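Local coordinates for protein acetyltransferase (Bacillus cereus, PDB 1Y9W) that probably acts as an acyltransferase of the GNAT family, moving an acyl group, presumably acetyl from acetyl-CoA, to an acceptor that is not identified, at residues Leu64-Leu69 with Gln83-Ile88; Leu101-Ser106 with His131-Phe136. All coordinates share one frame; numbering follows the deposited sequence.

How the interactions relate
Interaction 1 packs helix 80-94 onto strand 63-71, and interaction 2 pairs strand 99-105 with strand 133-139; their centres are about 15 Å apart, and both use strands of the same sheet. They meet where strands 63-71 and 99-105 run parallel: Leu64 O lies 2.8 Å from Leu101 N and Ile66 N 2.9 Å from Leu101 O, both probable hydrogen bonds. Further along, the strands part. Ile66 CA and Leu102 CA are 5.2 Å apart, but Phe68 CA and Ser104 CA are separated by 9.5 Å. This splay is the hallmark of the GNAT fold, and in relatives acetyl-CoA enters there, so the two contacts probably flank the cofactor cleft.

Interaction 1. Residues Leu64-Leu69 with Gln83-Ile88; sequences LHIDFL and QLLHEI
In the beta-alpha-beta unit at the heart of the GNAT fold, Leu64, Ile66 and Leu69 of strand 63-71 meet Leu85 and Ile88 of helix 80-94. The axes of the two segments run nearly antiparallel, at 154°, with a closest approach of 10.6 Å, a spacing filled by aliphatic side chains. The tightest point is methyl against methyl: Ile66 CD1 stands 3.4 Å from Leu85 CD1, inside usual van der Waals contact, with the two side chains crossing at about a right angle. Ile66 reaches this point through an extended outer chain (chi2 179°), whereas Leu85 does not start out toward the strand, but with CG anti to the backbone N (chi1 -173°) its CD1 end comes near it. Leu85 CD1 also approaches Leu69 CD1, at 4.4 Å. At the other end of the contact, Leu64 CD2 touches both branches of Ile88, with CG1 and CG2 each 4.1 Å away, and lies 3.9 Å from Ile88 O. A classic beta bulge, in which Asp67 and Phe68 both face Thr56, explains why Leu69, three residues after Ile66, still turns to the helix. Tyr118 touches both Ile66 and Leu85, and Val40 of strand 38-45 packs against Ile88. Between these segments 246 Å² is buried, both sides together, and branched aliphatic ends carry the contact, with no hydrogen bond to set their direction.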
loop_
_atom_site.group_PDB
_atom_site.type_symbol
_atom_site.label_atom_id
_atom_site.label_comp_id
_atom_site.label_asym_id
_atom_site.label_seq_id
_atom_site.Cartn_x
_atom_site.Cartn_y
_atom_site.Cartn_z
ATOM N N LEU A 64 6.053 10.680 -3.311
ATOM C CA LEU A 64 6.476 10.122 -2.040
ATOM C C LEU A 64 5.281 9.534 -1.292
ATOM O O LEU A 64 4.261 10.201 -1.104
ATOM C CB LEU A 64 7.112 11.198 -1.159
ATOM C CG LEU A 64 7.289 10.758 0.300
ATOM C CD1 LEU A 64 8.285 9.613 0.377
ATOM C CD2 LEU A 64 7.747 11.931 1.154
ATOM N N HIS A 65 5.385 8.274 -0.889
ATOM C CA HIS A 65 4.312 7.685 -0.112
ATOM C C HIS A 65 4.899 7.504 1.267
ATOM O O HIS A 65 5.921 6.835 1.420
ATOM C CB HIS A 65 3.866 6.326 -0.660
ATOM C CG HIS A 65 2.807 5.675 0.177
ATOM N ND1 HIS A 65 3.097 4.942 1.309
ATOM C CD2 HIS A 65 1.455 5.725 0.102
ATOM C CE1 HIS A 65 1.972 4.571 1.896
ATOM N NE2 HIS A 65 0.959 5.034 1.184
ATOM N N ILE A 66 4.282 8.126 2.263
ATOM C CA ILE A 66 4.770 7.999 3.627
ATOM C C ILE A 66 4.199 6.723 4.228
ATOM O O ILE A 66 2.991 6.589 4.397
ATOM C CB ILE A 66 4.373 9.213 4.481
ATOM C CG1 ILE A 66 5.008 10.478 3.894
ATOM C CG2 ILE A 66 4.846 9.012 5.922
ATOM C CD1 ILE A 66 4.655 11.736 4.635
ATOM N N ASP A 67 5.092 5.789 4.544
ATOM C CA ASP A 67 4.720 4.486 5.090
ATOM C C ASP A 67 4.484 4.480 6.583
ATOM O O ASP A 67 3.497 3.930 7.064
ATOM C CB ASP A 67 5.806 3.470 4.754
ATOM C CG ASP A 67 6.084 3.388 3.267
ATOM O OD1 ASP A 67 5.116 3.270 2.489
ATOM O OD2 ASP A 67 7.266 3.439 2.873
ATOM N N PHE A 68 5.408 5.078 7.323
ATOM C CA PHE A 68 5.281 5.127 8.771
ATOM C C PHE A 68 5.860 6.402 9.366
ATOM O O PHE A 68 6.900 6.905 8.930
ATOM C CB PHE A 68 5.990 3.926 9.395
ATOM C CG PHE A 68 5.440 2.610 8.956
ATOM C CD1 PHE A 68 4.329 2.067 9.579
ATOM C CD2 PHE A 68 6.020 1.928 7.895
ATOM C CE1 PHE A 68 3.798 0.863 9.159
ATOM C CE2 PHE A 68 5.499 0.722 7.463
ATOM C CZ PHE A 68 4.380 0.187 8.098
ATOM N N LEU A 69 5.168 6.921 10.369
ATOM C CA LEU A 69 5.620 8.107 11.077
ATOM C C LEU A 69 5.345 7.849 12.548
ATOM O O LEU A 69 4.206 7.598 12.949
ATOM C CB LEU A 69 4.870 9.350 10.604
ATOM C CG LEU A 69 5.459 10.644 11.157
ATOM C CD1 LEU A 69 5.074 11.795 10.262
ATOM C CD2 LEU A 69 4.970 10.868 12.572
ATOM N N GLN A 83 8.082 18.243 12.499
ATOM C CA GLN A 83 9.444 18.472 12.033
ATOM C C GLN A 83 9.869 17.417 11.000
ATOM O O GLN A 83 10.465 17.735 9.960
ATOM C CB GLN A 83 10.372 18.410 13.242
ATOM C CG GLN A 83 11.528 19.377 13.244
ATOM C CD GLN A 83 12.409 19.194 14.476
ATOM O OE1 GLN A 83 11.922 19.195 15.612
ATOM N NE2 GLN A 83 13.709 19.033 14.254
ATOM N N LEU A 84 9.573 16.156 11.304
ATOM C CA LEU A 84 9.917 15.047 10.424
ATOM C C LEU A 84 9.124 15.093 9.125
ATOM O O LEU A 84 9.652 14.822 8.043
ATOM C CB LEU A 84 9.657 13.723 11.144
ATOM C CG LEU A 84 10.656 13.432 12.259
ATOM C CD1 LEU A 84 10.094 12.403 13.238
ATOM C CD2 LEU A 84 11.944 12.959 11.625
ATOM N N LEU A 85 7.849 15.431 9.237
ATOM C CA LEU A 85 6.990 15.499 8.068
ATOM C C LEU A 85 7.484 16.606 7.151
ATOM O O LEU A 85 7.684 16.392 5.963
ATOM C CB LEU A 85 5.551 15.779 8.496
ATOM C CG LEU A 85 4.485 15.732 7.408
ATOM C CD1 LEU A 85 4.474 14.354 6.766
ATOM C CD2 LEU A 85 3.133 16.045 8.021
ATOM N N HIS A 86 7.685 17.791 7.712
ATOM C CA HIS A 86 8.160 18.916 6.923
ATOM C C HIS A 86 9.485 18.571 6.249
ATOM O O HIS A 86 9.699 18.854 5.068
ATOM C CB HIS A 86 8.348 20.141 7.813
ATOM C CG HIS A 86 8.994 21.297 7.112
ATOM N ND1 HIS A 86 8.358 22.019 6.122
ATOM C CD2 HIS A 86 10.239 21.822 7.220
ATOM C CE1 HIS A 86 9.185 22.936 5.650
ATOM N NE2 HIS A 86 10.334 22.837 6.298
ATOM N N GLU A 87 10.367 17.939 7.011
ATOM C CA GLU A 87 11.678 17.562 6.519
ATOM C C GLU A 87 11.650 16.529 5.403
ATOM O O GLU A 87 12.410 16.627 4.436
ATOM C CB GLU A 87 12.526 17.018 7.662
ATOM C CG GLU A 87 14.004 16.996 7.339
ATOM C CD GLU A 87 14.764 18.110 8.043
ATOM O OE1 GLU A 87 14.274 19.265 8.044
ATOM O OE2 GLU A 87 15.857 17.826 8.592
ATOM N N ILE A 88 10.792 15.524 5.518
ATOM C CA ILE A 88 10.790 14.532 4.467
ATOM C C ILE A 88 10.085 15.053 3.219
ATOM O O ILE A 88 10.373 14.596 2.117
ATOM C CB ILE A 88 10.186 13.192 4.936
ATOM C CG1 ILE A 88 10.708 12.066 4.027
ATOM C CG2 ILE A 88 8.670 13.277 4.948
ATOM C CD1 ILE A 88 10.335 10.656 4.459
#

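Interaction 2. Residues Leu101-Ser106 with His131-Phe136; sequences LLDSFS and HSQHFF
Gln133 crosses the ring of Phe105, its partner in an antiparallel non-hydrogen-bonded pair, at a slant and can be followed outward atom by atom. Its CB sits 3.5 Å from Phe105 CE1. CG, anti to the backbone N (chi1 179°), passes over one ring face as a CH-pi contact, 4.1 Å from the Phe105 ring centroid. Beyond it, CD comes to 3.6 Å from Phe105 CZ, and the amide stacks on the ring with the planes only 17° apart. OE1 stays near CZ and CE1 of the same ring, while NE2 donates to Asp103 OD2 at 3.0 Å in a nearly straight bond (160°). The carboxylate oxygen lies in the amide plane, yet NE2 comes from above the carboxylate plane. Asp103 adds a second CH-pi contact, its CB over a face of the Phe135 ring, 4.0 Å from the centroid. The backbone ladder fixes this register: Ser104 N donates to His134 O at 2.7 Å, and His134 N returns a bond to Ser104 O. Past the paired strands, Ser106 OG accepts from Ser132 N at 3.0 Å. On its other side strand 133-139 pairs with strand 119-124, through backbone hydrogen bonds of Gln133 with Val124 and Phe135 with Tyr121 and Gly122. Leu102, Ser104 and Phe136 turn to helix 110-115, meeting Tyr113 or Pro110, while on the face bearing Gln133 and Phe135 the second subunit packs its Leu101 and Tyr121.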
loop_
_atom_site.group_PDB
_atom_site.type_symbol
_atom_site.label_atom_id
_atom_site.label_comp_id
_atom_site.label_asym_id
_atom_site.label_seq_id
_atom_site.Cartn_x
_atom_site.Cartn_y
_atom_site.Cartn_z
ATOM N N LEU A 101 1.578 10.867 -0.927
ATOM C CA LEU A 101 0.400 10.082 -0.569
ATOM C C LEU A 101 0.657 9.369 0.745
ATOM O O LEU A 101 1.783 8.969 1.033
ATOM C CB LEU A 101 0.094 9.031 -1.635
ATOM C CG LEU A 101 -0.295 9.503 -3.032
ATOM C CD1 LEU A 101 -0.318 8.315 -3.973
ATOM C CD2 LEU A 101 -1.655 10.180 -2.982
ATOM N N LEU A 102 -0.396 9.213 1.537
ATOM C CA LEU A 102 -0.316 8.521 2.816
ATOM C C LEU A 102 -1.739 8.228 3.291
ATOM O O LEU A 102 -2.700 8.854 2.842
ATOM C CB LEU A 102 0.413 9.388 3.849
ATOM C CG LEU A 102 -0.261 10.692 4.295
ATOM C CD1 LEU A 102 -1.313 10.401 5.351
ATOM C CD2 LEU A 102 0.773 11.630 4.881
ATOM N N ASP A 103 -1.886 7.250 4.171
ATOM C CA ASP A 103 -3.199 6.951 4.712
ATOM C C ASP A 103 -3.017 6.879 6.210
ATOM O O ASP A 103 -1.902 6.682 6.698
ATOM C CB ASP A 103 -3.767 5.635 4.174
ATOM C CG ASP A 103 -2.945 4.429 4.566
ATOM O OD1 ASP A 103 -2.139 3.969 3.727
ATOM O OD2 ASP A 103 -3.109 3.943 5.709
ATOM N N SER A 104 -4.110 7.062 6.939
ATOM C CA SER A 104 -4.059 7.043 8.387
ATOM C C SER A 104 -5.394 6.542 8.926
ATOM O O SER A 104 -6.451 7.031 8.534
ATOM C CB SER A 104 -3.783 8.463 8.896
ATOM O OG SER A 104 -3.559 8.490 10.291
ATOM N N PHE A 105 -5.340 5.552 9.807
ATOM C CA PHE A 105 -6.541 5.012 10.420
ATOM C C PHE A 105 -7.023 6.021 11.454
ATOM O O PHE A 105 -6.259 6.880 11.898
ATOM C CB PHE A 105 -6.235 3.674 11.088
ATOM C CG PHE A 105 -6.137 2.531 10.123
ATOM C CD1 PHE A 105 -7.284 1.913 9.642
ATOM C CD2 PHE A 105 -4.902 2.081 9.676
ATOM C CE1 PHE A 105 -7.205 0.858 8.727
ATOM C CE2 PHE A 105 -4.814 1.030 8.763
ATOM C CZ PHE A 105 -5.971 0.417 8.288
ATOM N N SER A 106 -8.294 5.923 11.822
ATOM C CA SER A 106 -8.886 6.816 12.804
ATOM C C SER A 106 -8.113 6.798 14.125
ATOM O O SER A 106 -8.064 7.802 14.839
ATOM C CB SER A 106 -10.350 6.425 13.043
ATOM O OG SER A 106 -10.482 5.021 13.210
ATOM N N HIS A 131 -13.555 1.120 13.362
ATOM C CA HIS A 131 -12.635 2.199 13.046
ATOM C C HIS A 131 -12.769 2.562 11.563
ATOM O O HIS A 131 -13.645 2.049 10.869
ATOM C CB HIS A 131 -11.196 1.753 13.347
ATOM C CG HIS A 131 -11.008 1.183 14.723
ATOM N ND1 HIS A 131 -11.281 -0.136 15.031
ATOM C CD2 HIS A 131 -10.600 1.758 15.879
ATOM C CE1 HIS A 131 -11.048 -0.347 16.314
ATOM N NE2 HIS A 131 -10.635 0.787 16.852
ATOM N N SER A 132 -11.911 3.455 11.081
ATOM C CA SER A 132 -11.940 3.840 9.674
ATOM C C SER A 132 -10.535 4.177 9.172
ATOM O O SER A 132 -9.613 4.391 9.955
ATOM C CB SER A 132 -12.897 5.019 9.447
ATOM O OG SER A 132 -12.582 6.119 10.270
ATOM N N GLN A 133 -10.371 4.199 7.859
ATOM C CA GLN A 133 -9.076 4.487 7.268
ATOM C C GLN A 133 -9.211 5.683 6.336
ATOM O O GLN A 133 -10.053 5.693 5.437
ATOM C CB GLN A 133 -8.573 3.247 6.514
ATOM C CG GLN A 133 -7.232 3.426 5.836
ATOM C CD GLN A 133 -6.713 2.148 5.197
ATOM O OE1 GLN A 133 -7.476 1.239 4.866
ATOM N NE2 GLN A 133 -5.405 2.088 4.996
ATOM N N HIS A 134 -8.381 6.695 6.558
ATOM C CA HIS A 134 -8.428 7.901 5.746
ATOM C C HIS A 134 -7.221 8.077 4.837
ATOM O O HIS A 134 -6.079 8.016 5.280
ATOM C CB HIS A 134 -8.595 9.099 6.663
ATOM C CG HIS A 134 -9.739 8.946 7.610
ATOM N ND1 HIS A 134 -9.648 8.207 8.771
ATOM C CD2 HIS A 134 -11.029 9.350 7.522
ATOM C CE1 HIS A 134 -10.832 8.161 9.354
ATOM N NE2 HIS A 134 -11.687 8.846 8.617
ATOM N N PHE A 135 -7.500 8.288 3.556
ATOM C CA PHE A 135 -6.472 8.449 2.539
ATOM C C PHE A 135 -6.236 9.912 2.200
ATOM O O PHE A 135 -7.151 10.629 1.781
ATOM C CB PHE A 135 -6.875 7.643 1.308
ATOM C CG PHE A 135 -6.922 6.164 1.569
ATOM C CD1 PHE A 135 -5.915 5.324 1.092
ATOM C CD2 PHE A 135 -7.933 5.618 2.362
ATOM C CE1 PHE A 135 -5.913 3.952 1.408
ATOM C CE2 PHE A 135 -7.942 4.253 2.686
ATOM C CZ PHE A 135 -6.932 3.419 2.211
ATOM N N PHE A 136 -4.990 10.340 2.392
ATOM C CA PHE A 136 -4.595 11.724 2.161
ATOM C C PHE A 136 -3.634 11.944 0.999
ATOM O O PHE A 136 -2.946 11.034 0.546
ATOM C CB PHE A 136 -3.945 12.313 3.422
ATOM C CG PHE A 136 -4.880 12.455 4.594
ATOM C CD1 PHE A 136 -5.046 11.411 5.506
ATOM C CD2 PHE A 136 -5.585 13.642 4.794
ATOM C CE1 PHE A 136 -5.904 11.547 6.608
ATOM C CE2 PHE A 136 -6.443 13.793 5.887
ATOM C CZ PHE A 136 -6.605 12.744 6.798
#